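Local coordinates for vacuolar protein sorting-associated protein 53 (Saccharomyces cerevisiae, PDB 3NS4), which forms part of the GARP tethering complex, which links endosome-derived vesicles to the late Golgi in retrograde transport, this chain being the C-terminal helical domain of the Vps53 subunit, at residues A[145-157]-A[166-178]. The protein carries 2 engineered substitutions. Residues are numbered along the deposited sequence; the frame is centred on the assembly and turned at random.
Sequences NNPDSAVWSFVLA and ALWKKMWSAYNLE. Engineered in segment 166-178: Met-171 (natural residue Leu). With BA (barium ion), chain D.
Trp-152 meets Trp-172 and Tyr-175 in an aromatic cluster that joins two consecutive helices, 149-159 and 165-178, of the Vps53 C-terminal helical bundle; it illustrates how one large ring can span widely spaced helices, here with segment axes 12.0 Å apart and at 138°. The Trp-172 edge points at the indole face of Trp-152 in a T-shaped pair, six-membered ring centroids 5.3 Å apart. On that same face the Tyr-175 ring lies obliquely over the pyrrole part, planes 34° apart. Trp-152 CG stands anti to the backbone N (chi1 -175°), which carries the indole across to helix 165-178, where CH2 packs on Trp-172 CA. Were Trp-152 replaced by an alanine, the Trp-172 edge and the Tyr-175 ring would probably lose the surface they pack on, leaving a gap between the helices. One turn further on, Leu-156 CD2 sits over the Trp-168 face, a CH-pi contact 3.9 Å from the centroid of the six-membered ring.

Beyond the rings, Tyr-175 OH donates to Asn-146 O (2.7 Å) in the carbonyl plane, on a lone pair, tying the turn before helix 149-159 to the partner helix. That turn is itself ordered: Asn-146 OD1 accepts from Asp-148 N in an Asx turn, its ND2 reaches Asp-193 O, and Asp-148, salt-bridged to Arg-192, is the N-cap. Farther out, Asn-176 binds a barium ion together with Thr-179. The capping bond runs from Val-151 N to Asp-148 OD1, 2.9 Å long.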
loop_
_atom_site.group_PDB
_atom_site.type_symbol
_atom_site.label_atom_id
_atom_site.label_comp_id
_atom_site.label_asym_id
_atom_site.label_seq_id
_atom_site.Cartn_x
_atom_site.Cartn_y
_atom_site.Cartn_z
ATOM N N ASN A 145 9.128 10.205 -1.903
ATOM C CA ASN A 145 10.556 9.908 -1.841
ATOM C C ASN A 145 10.993 8.919 -0.805
ATOM O O ASN A 145 12.057 9.061 -0.214
ATOM C CB ASN A 145 11.365 11.175 -1.615
ATOM C CG ASN A 145 11.473 12.007 -2.846
ATOM O OD1 ASN A 145 10.506 12.168 -3.593
ATOM N ND2 ASN A 145 12.658 12.552 -3.075
ATOM N N ASN A 146 10.179 7.911 -0.590
ATOM C CA ASN A 146 10.496 6.881 0.385
ATOM C C ASN A 146 11.804 6.115 0.045
ATOM O O ASN A 146 11.873 5.388 -0.952
ATOM C CB ASN A 146 9.297 5.938 0.489
ATOM C CG ASN A 146 9.295 5.145 1.748
ATOM O OD1 ASN A 146 10.341 4.851 2.314
ATOM N ND2 ASN A 146 8.102 4.786 2.205
ATOM N N PRO A 147 12.832 6.261 0.893
ATOM C CA PRO A 147 14.160 5.663 0.645
ATOM C C PRO A 147 14.237 4.200 1.001
ATOM O O PRO A 147 15.233 3.544 0.769
ATOM C CB PRO A 147 15.091 6.457 1.584
ATOM C CG PRO A 147 14.224 7.533 2.227
ATOM C CD PRO A 147 12.814 7.031 2.152
ATOM N N ASP A 148 13.176 3.673 1.561
ATOM C CA ASP A 148 13.213 2.298 1.969
ATOM C C ASP A 148 13.164 1.337 0.779
ATOM O O ASP A 148 12.218 1.358 -0.092
ATOM C CB ASP A 148 12.104 2.040 2.964
ATOM C CG ASP A 148 12.259 0.741 3.640
ATOM O OD1 ASP A 148 11.946 -0.298 2.992
ATOM O OD2 ASP A 148 12.685 0.779 4.823
ATOM N N SER A 149 14.206 0.507 0.769
ATOM C CA SER A 149 14.413 -0.507 -0.243
ATOM C C SER A 149 13.516 -1.721 -0.091
ATOM O O SER A 149 13.138 -2.319 -1.106
ATOM C CB SER A 149 15.865 -0.946 -0.260
ATOM O OG SER A 149 16.187 -1.507 0.987
ATOM N N ALA A 150 13.186 -2.118 1.139
ATOM C CA ALA A 150 12.268 -3.251 1.291
ATOM C C ALA A 150 10.866 -2.889 0.727
ATOM O O ALA A 150 10.254 -3.680 -0.012
ATOM C CB ALA A 150 12.173 -3.684 2.725
ATOM N N VAL A 151 10.383 -1.684 1.044
ATOM C CA VAL A 151 9.095 -1.224 0.554
ATOM C C VAL A 151 9.147 -1.202 -0.971
ATOM O O VAL A 151 8.268 -1.731 -1.686
ATOM C CB VAL A 151 8.783 0.180 1.122
ATOM C CG1 VAL A 151 7.676 0.876 0.363
ATOM C CG2 VAL A 151 8.421 0.092 2.585
ATOM N N TRP A 152 10.223 -0.635 -1.476
ATOM C CA TRP A 152 10.366 -0.536 -2.900
ATOM C C TRP A 152 10.226 -1.885 -3.574
ATOM O O TRP A 152 9.600 -2.024 -4.634
ATOM C CB TRP A 152 11.723 0.027 -3.180
ATOM C CG TRP A 152 11.940 0.271 -4.580
ATOM C CD1 TRP A 152 11.585 1.375 -5.290
ATOM C CD2 TRP A 152 12.612 -0.602 -5.478
ATOM N NE1 TRP A 152 12.006 1.245 -6.609
ATOM C CE2 TRP A 152 12.641 0.039 -6.746
ATOM C CE3 TRP A 152 13.202 -1.868 -5.337
ATOM C CZ2 TRP A 152 13.217 -0.551 -7.869
ATOM C CZ3 TRP A 152 13.794 -2.454 -6.451
ATOM C CH2 TRP A 152 13.791 -1.790 -7.705
ATOM N N SER A 153 10.771 -2.883 -2.906
ATOM C CA SER A 153 10.837 -4.204 -3.448
ATOM C C SER A 153 9.541 -4.914 -3.394
ATOM O O SER A 153 9.191 -5.670 -4.313
ATOM C CB SER A 153 11.854 -4.980 -2.650
ATOM O OG SER A 153 13.093 -4.296 -2.716
ATOM N N PHE A 154 8.830 -4.698 -2.302
ATOM C CA PHE A 154 7.557 -5.352 -2.136
ATOM C C PHE A 154 6.648 -4.766 -3.199
ATOM O O PHE A 154 6.006 -5.508 -3.959
ATOM C CB PHE A 154 7.044 -5.150 -0.730
ATOM C CG PHE A 154 5.982 -6.113 -0.347
ATOM C CD1 PHE A 154 5.787 -7.283 -1.097
ATOM C CD2 PHE A 154 5.238 -5.931 0.834
ATOM C CE1 PHE A 154 4.788 -8.226 -0.737
ATOM C CE2 PHE A 154 4.244 -6.883 1.202
ATOM C CZ PHE A 154 4.015 -8.026 0.414
ATOM N N VAL A 155 6.664 -3.440 -3.322
ATOM C CA VAL A 155 5.872 -2.817 -4.361
ATOM C C VAL A 155 6.165 -3.454 -5.718
ATOM O O VAL A 155 5.252 -3.956 -6.371
ATOM C CB VAL A 155 6.123 -1.345 -4.417
ATOM C CG1 VAL A 155 5.428 -0.738 -5.599
ATOM C CG2 VAL A 155 5.621 -0.722 -3.145
ATOM N N LEU A 156 7.432 -3.470 -6.124
ATOM C CA LEU A 156 7.793 -4.038 -7.427
ATOM C C LEU A 156 7.321 -5.498 -7.615
ATOM O O LEU A 156 6.820 -5.894 -8.681
ATOM C CB LEU A 156 9.309 -3.936 -7.645
ATOM C CG LEU A 156 9.812 -4.308 -9.045
ATOM C CD1 LEU A 156 9.178 -3.393 -10.107
ATOM C CD2 LEU A 156 11.325 -4.220 -9.078
ATOM N N ALA A 157 7.496 -6.300 -6.572
ATOM C CA ALA A 157 7.045 -7.659 -6.639
ATOM C C ALA A 157 5.529 -7.634 -6.817
ATOM O O ALA A 157 4.994 -8.337 -7.656
ATOM C CB ALA A 157 7.441 -8.399 -5.386
ATOM N N ALA A 166 18.275 -9.572 -13.759
ATOM C CA ALA A 166 18.678 -8.549 -14.739
ATOM C C ALA A 166 17.678 -7.397 -14.794
ATOM O O ALA A 166 18.067 -6.233 -14.814
ATOM C CB ALA A 166 18.867 -9.163 -16.128
ATOM N N LEU A 167 16.394 -7.732 -14.813
ATOM C CA LEU A 167 15.343 -6.742 -14.818
ATOM C C LEU A 167 15.257 -6.005 -13.466
ATOM O O LEU A 167 15.022 -4.800 -13.426
ATOM C CB LEU A 167 14.037 -7.424 -15.183
ATOM C CG LEU A 167 12.718 -6.661 -15.159
ATOM C CD1 LEU A 167 12.792 -5.233 -15.767
ATOM C CD2 LEU A 167 11.679 -7.523 -15.874
ATOM N N TRP A 168 15.433 -6.724 -12.362
ATOM C CA TRP A 168 15.431 -6.086 -11.054
ATOM C C TRP A 168 16.534 -5.031 -10.914
ATOM O O TRP A 168 16.291 -3.910 -10.467
ATOM C CB TRP A 168 15.566 -7.136 -9.973
ATOM C CG TRP A 168 14.272 -7.752 -9.612
ATOM C CD1 TRP A 168 13.569 -8.668 -10.333
ATOM C CD2 TRP A 168 13.503 -7.498 -8.417
ATOM N NE1 TRP A 168 12.398 -8.997 -9.671
ATOM C CE2 TRP A 168 12.339 -8.299 -8.491
ATOM C CE3 TRP A 168 13.682 -6.659 -7.300
ATOM C CZ2 TRP A 168 11.369 -8.311 -7.477
ATOM C CZ3 TRP A 168 12.718 -6.667 -6.291
ATOM C CH2 TRP A 168 11.573 -7.495 -6.391
ATOM N N LYS A 169 17.746 -5.395 -11.312
ATOM C CA LYS A 169 18.866 -4.462 -11.295
ATOM C C LYS A 169 18.615 -3.328 -12.260
ATOM O O LYS A 169 19.030 -2.214 -12.001
ATOM C CB LYS A 169 20.181 -5.143 -11.674
ATOM C CG LYS A 169 20.783 -5.984 -10.588
ATOM C CD LYS A 169 22.126 -6.575 -11.014
ATOM C CE LYS A 169 22.843 -7.244 -9.831
ATOM N NZ LYS A 169 24.137 -7.866 -10.198
ATOM N N LYS A 170 17.961 -3.630 -13.379
ATOM C CA LYS A 170 17.630 -2.640 -14.408
ATOM C C LYS A 170 16.729 -1.586 -13.718
ATOM O O LYS A 170 16.900 -0.363 -13.876
ATOM C CB LYS A 170 16.942 -3.356 -15.619
ATOM C CG LYS A 170 16.856 -2.632 -17.016
ATOM C CD LYS A 170 15.664 -1.640 -17.169
ATOM C CE LYS A 170 15.628 -0.912 -18.552
ATOM N NZ LYS A 170 14.454 0.043 -18.813
HETATM N N MSE A 171 15.812 -2.075 -12.891
HETATM C CA MSE A 171 14.859 -1.214 -12.238
HETATM C C MSE A 171 15.476 -0.489 -11.076
HETATM O O MSE A 171 15.247 0.704 -10.859
HETATM C CB MSE A 171 13.667 -2.044 -11.752
HETATM C CG MSE A 171 12.759 -2.582 -12.851
HETATM SE SE MSE A 171 12.162 -1.217 -14.154
HETATM C CE MSE A 171 11.967 0.335 -12.966
ATOM N N TRP A 172 16.259 -1.242 -10.331
ATOM C CA TRP A 172 16.864 -0.772 -9.128
ATOM C C TRP A 172 17.910 0.304 -9.332
ATOM O O TRP A 172 18.052 1.223 -8.526
ATOM C CB TRP A 172 17.491 -1.965 -8.429
ATOM C CG TRP A 172 18.423 -1.552 -7.393
ATOM C CD1 TRP A 172 19.777 -1.530 -7.484
ATOM C CD2 TRP A 172 18.086 -1.033 -6.111
ATOM N NE1 TRP A 172 20.320 -1.046 -6.317
ATOM C CE2 TRP A 172 19.304 -0.729 -5.456
ATOM C CE3 TRP A 172 16.876 -0.797 -5.449
ATOM C CZ2 TRP A 172 19.353 -0.209 -4.161
ATOM C CZ3 TRP A 172 16.916 -0.291 -4.160
ATOM C CH2 TRP A 172 18.156 0.000 -3.525
ATOM N N SER A 173 18.668 0.168 -10.405
ATOM C CA SER A 173 19.721 1.105 -10.681
ATOM C C SER A 173 19.198 2.497 -10.700
ATOM O O SER A 173 19.820 3.382 -10.136
ATOM C CB SER A 173 20.392 0.829 -12.025
ATOM O OG SER A 173 21.198 1.939 -12.416
ATOM N N ALA A 174 18.066 2.707 -11.359
ATOM C CA ALA A 174 17.553 4.074 -11.472
ATOM C C ALA A 174 17.188 4.586 -10.098
ATOM O O ALA A 174 17.564 5.710 -9.731
ATOM C CB ALA A 174 16.396 4.173 -12.441
ATOM N N TYR A 175 16.520 3.731 -9.328
ATOM C CA TYR A 175 16.123 4.074 -7.978
ATOM C C TYR A 175 17.322 4.412 -7.095
ATOM O O TYR A 175 17.393 5.502 -6.483
ATOM C CB TYR A 175 15.381 2.917 -7.363
ATOM C CG TYR A 175 14.961 3.177 -5.952
ATOM C CD1 TYR A 175 13.794 3.889 -5.670
ATOM C CD2 TYR A 175 15.710 2.693 -4.892
ATOM C CE1 TYR A 175 13.377 4.113 -4.351
ATOM C CE2 TYR A 175 15.314 2.919 -3.575
ATOM C CZ TYR A 175 14.151 3.630 -3.308
ATOM O OH TYR A 175 13.782 3.861 -2.001
ATOM N N ASN A 176 18.250 3.462 -7.030
ATOM C CA ASN A 176 19.411 3.632 -6.207
ATOM C C ASN A 176 20.095 4.918 -6.604
ATOM O O ASN A 176 20.243 5.788 -5.769
ATOM C CB ASN A 176 20.348 2.440 -6.303
ATOM C CG ASN A 176 21.692 2.725 -5.709
ATOM O OD1 ASN A 176 21.842 2.855 -4.505
ATOM N ND2 ASN A 176 22.682 2.847 -6.556
ATOM N N LEU A 177 20.451 5.069 -7.876
ATOM C CA LEU A 177 21.178 6.251 -8.370
ATOM C C LEU A 177 20.603 7.580 -7.891
ATOM O O LEU A 177 21.353 8.539 -7.719
ATOM C CB LEU A 177 21.251 6.259 -9.889
ATOM C CG LEU A 177 21.942 7.454 -10.535
ATOM C CD1 LEU A 177 23.448 7.326 -10.449
ATOM C CD2 LEU A 177 21.513 7.550 -11.982
ATOM N N GLU A 178 19.290 7.626 -7.653
ATOM C CA GLU A 178 18.620 8.864 -7.181
ATOM C C GLU A 178 18.320 8.941 -5.663
ATOM O O GLU A 178 17.874 9.980 -5.171
ATOM C CB GLU A 178 17.333 9.119 -7.983
ATOM C CG GLU A 178 17.550 9.352 -9.494
ATOM C CD GLU A 178 18.016 10.770 -9.867
ATOM O OE1 GLU A 178 17.582 11.753 -9.207
ATOM O OE2 GLU A 178 18.783 10.894 -10.861
HETATM BA BA BA D . 22.457 5.658 -3.863
#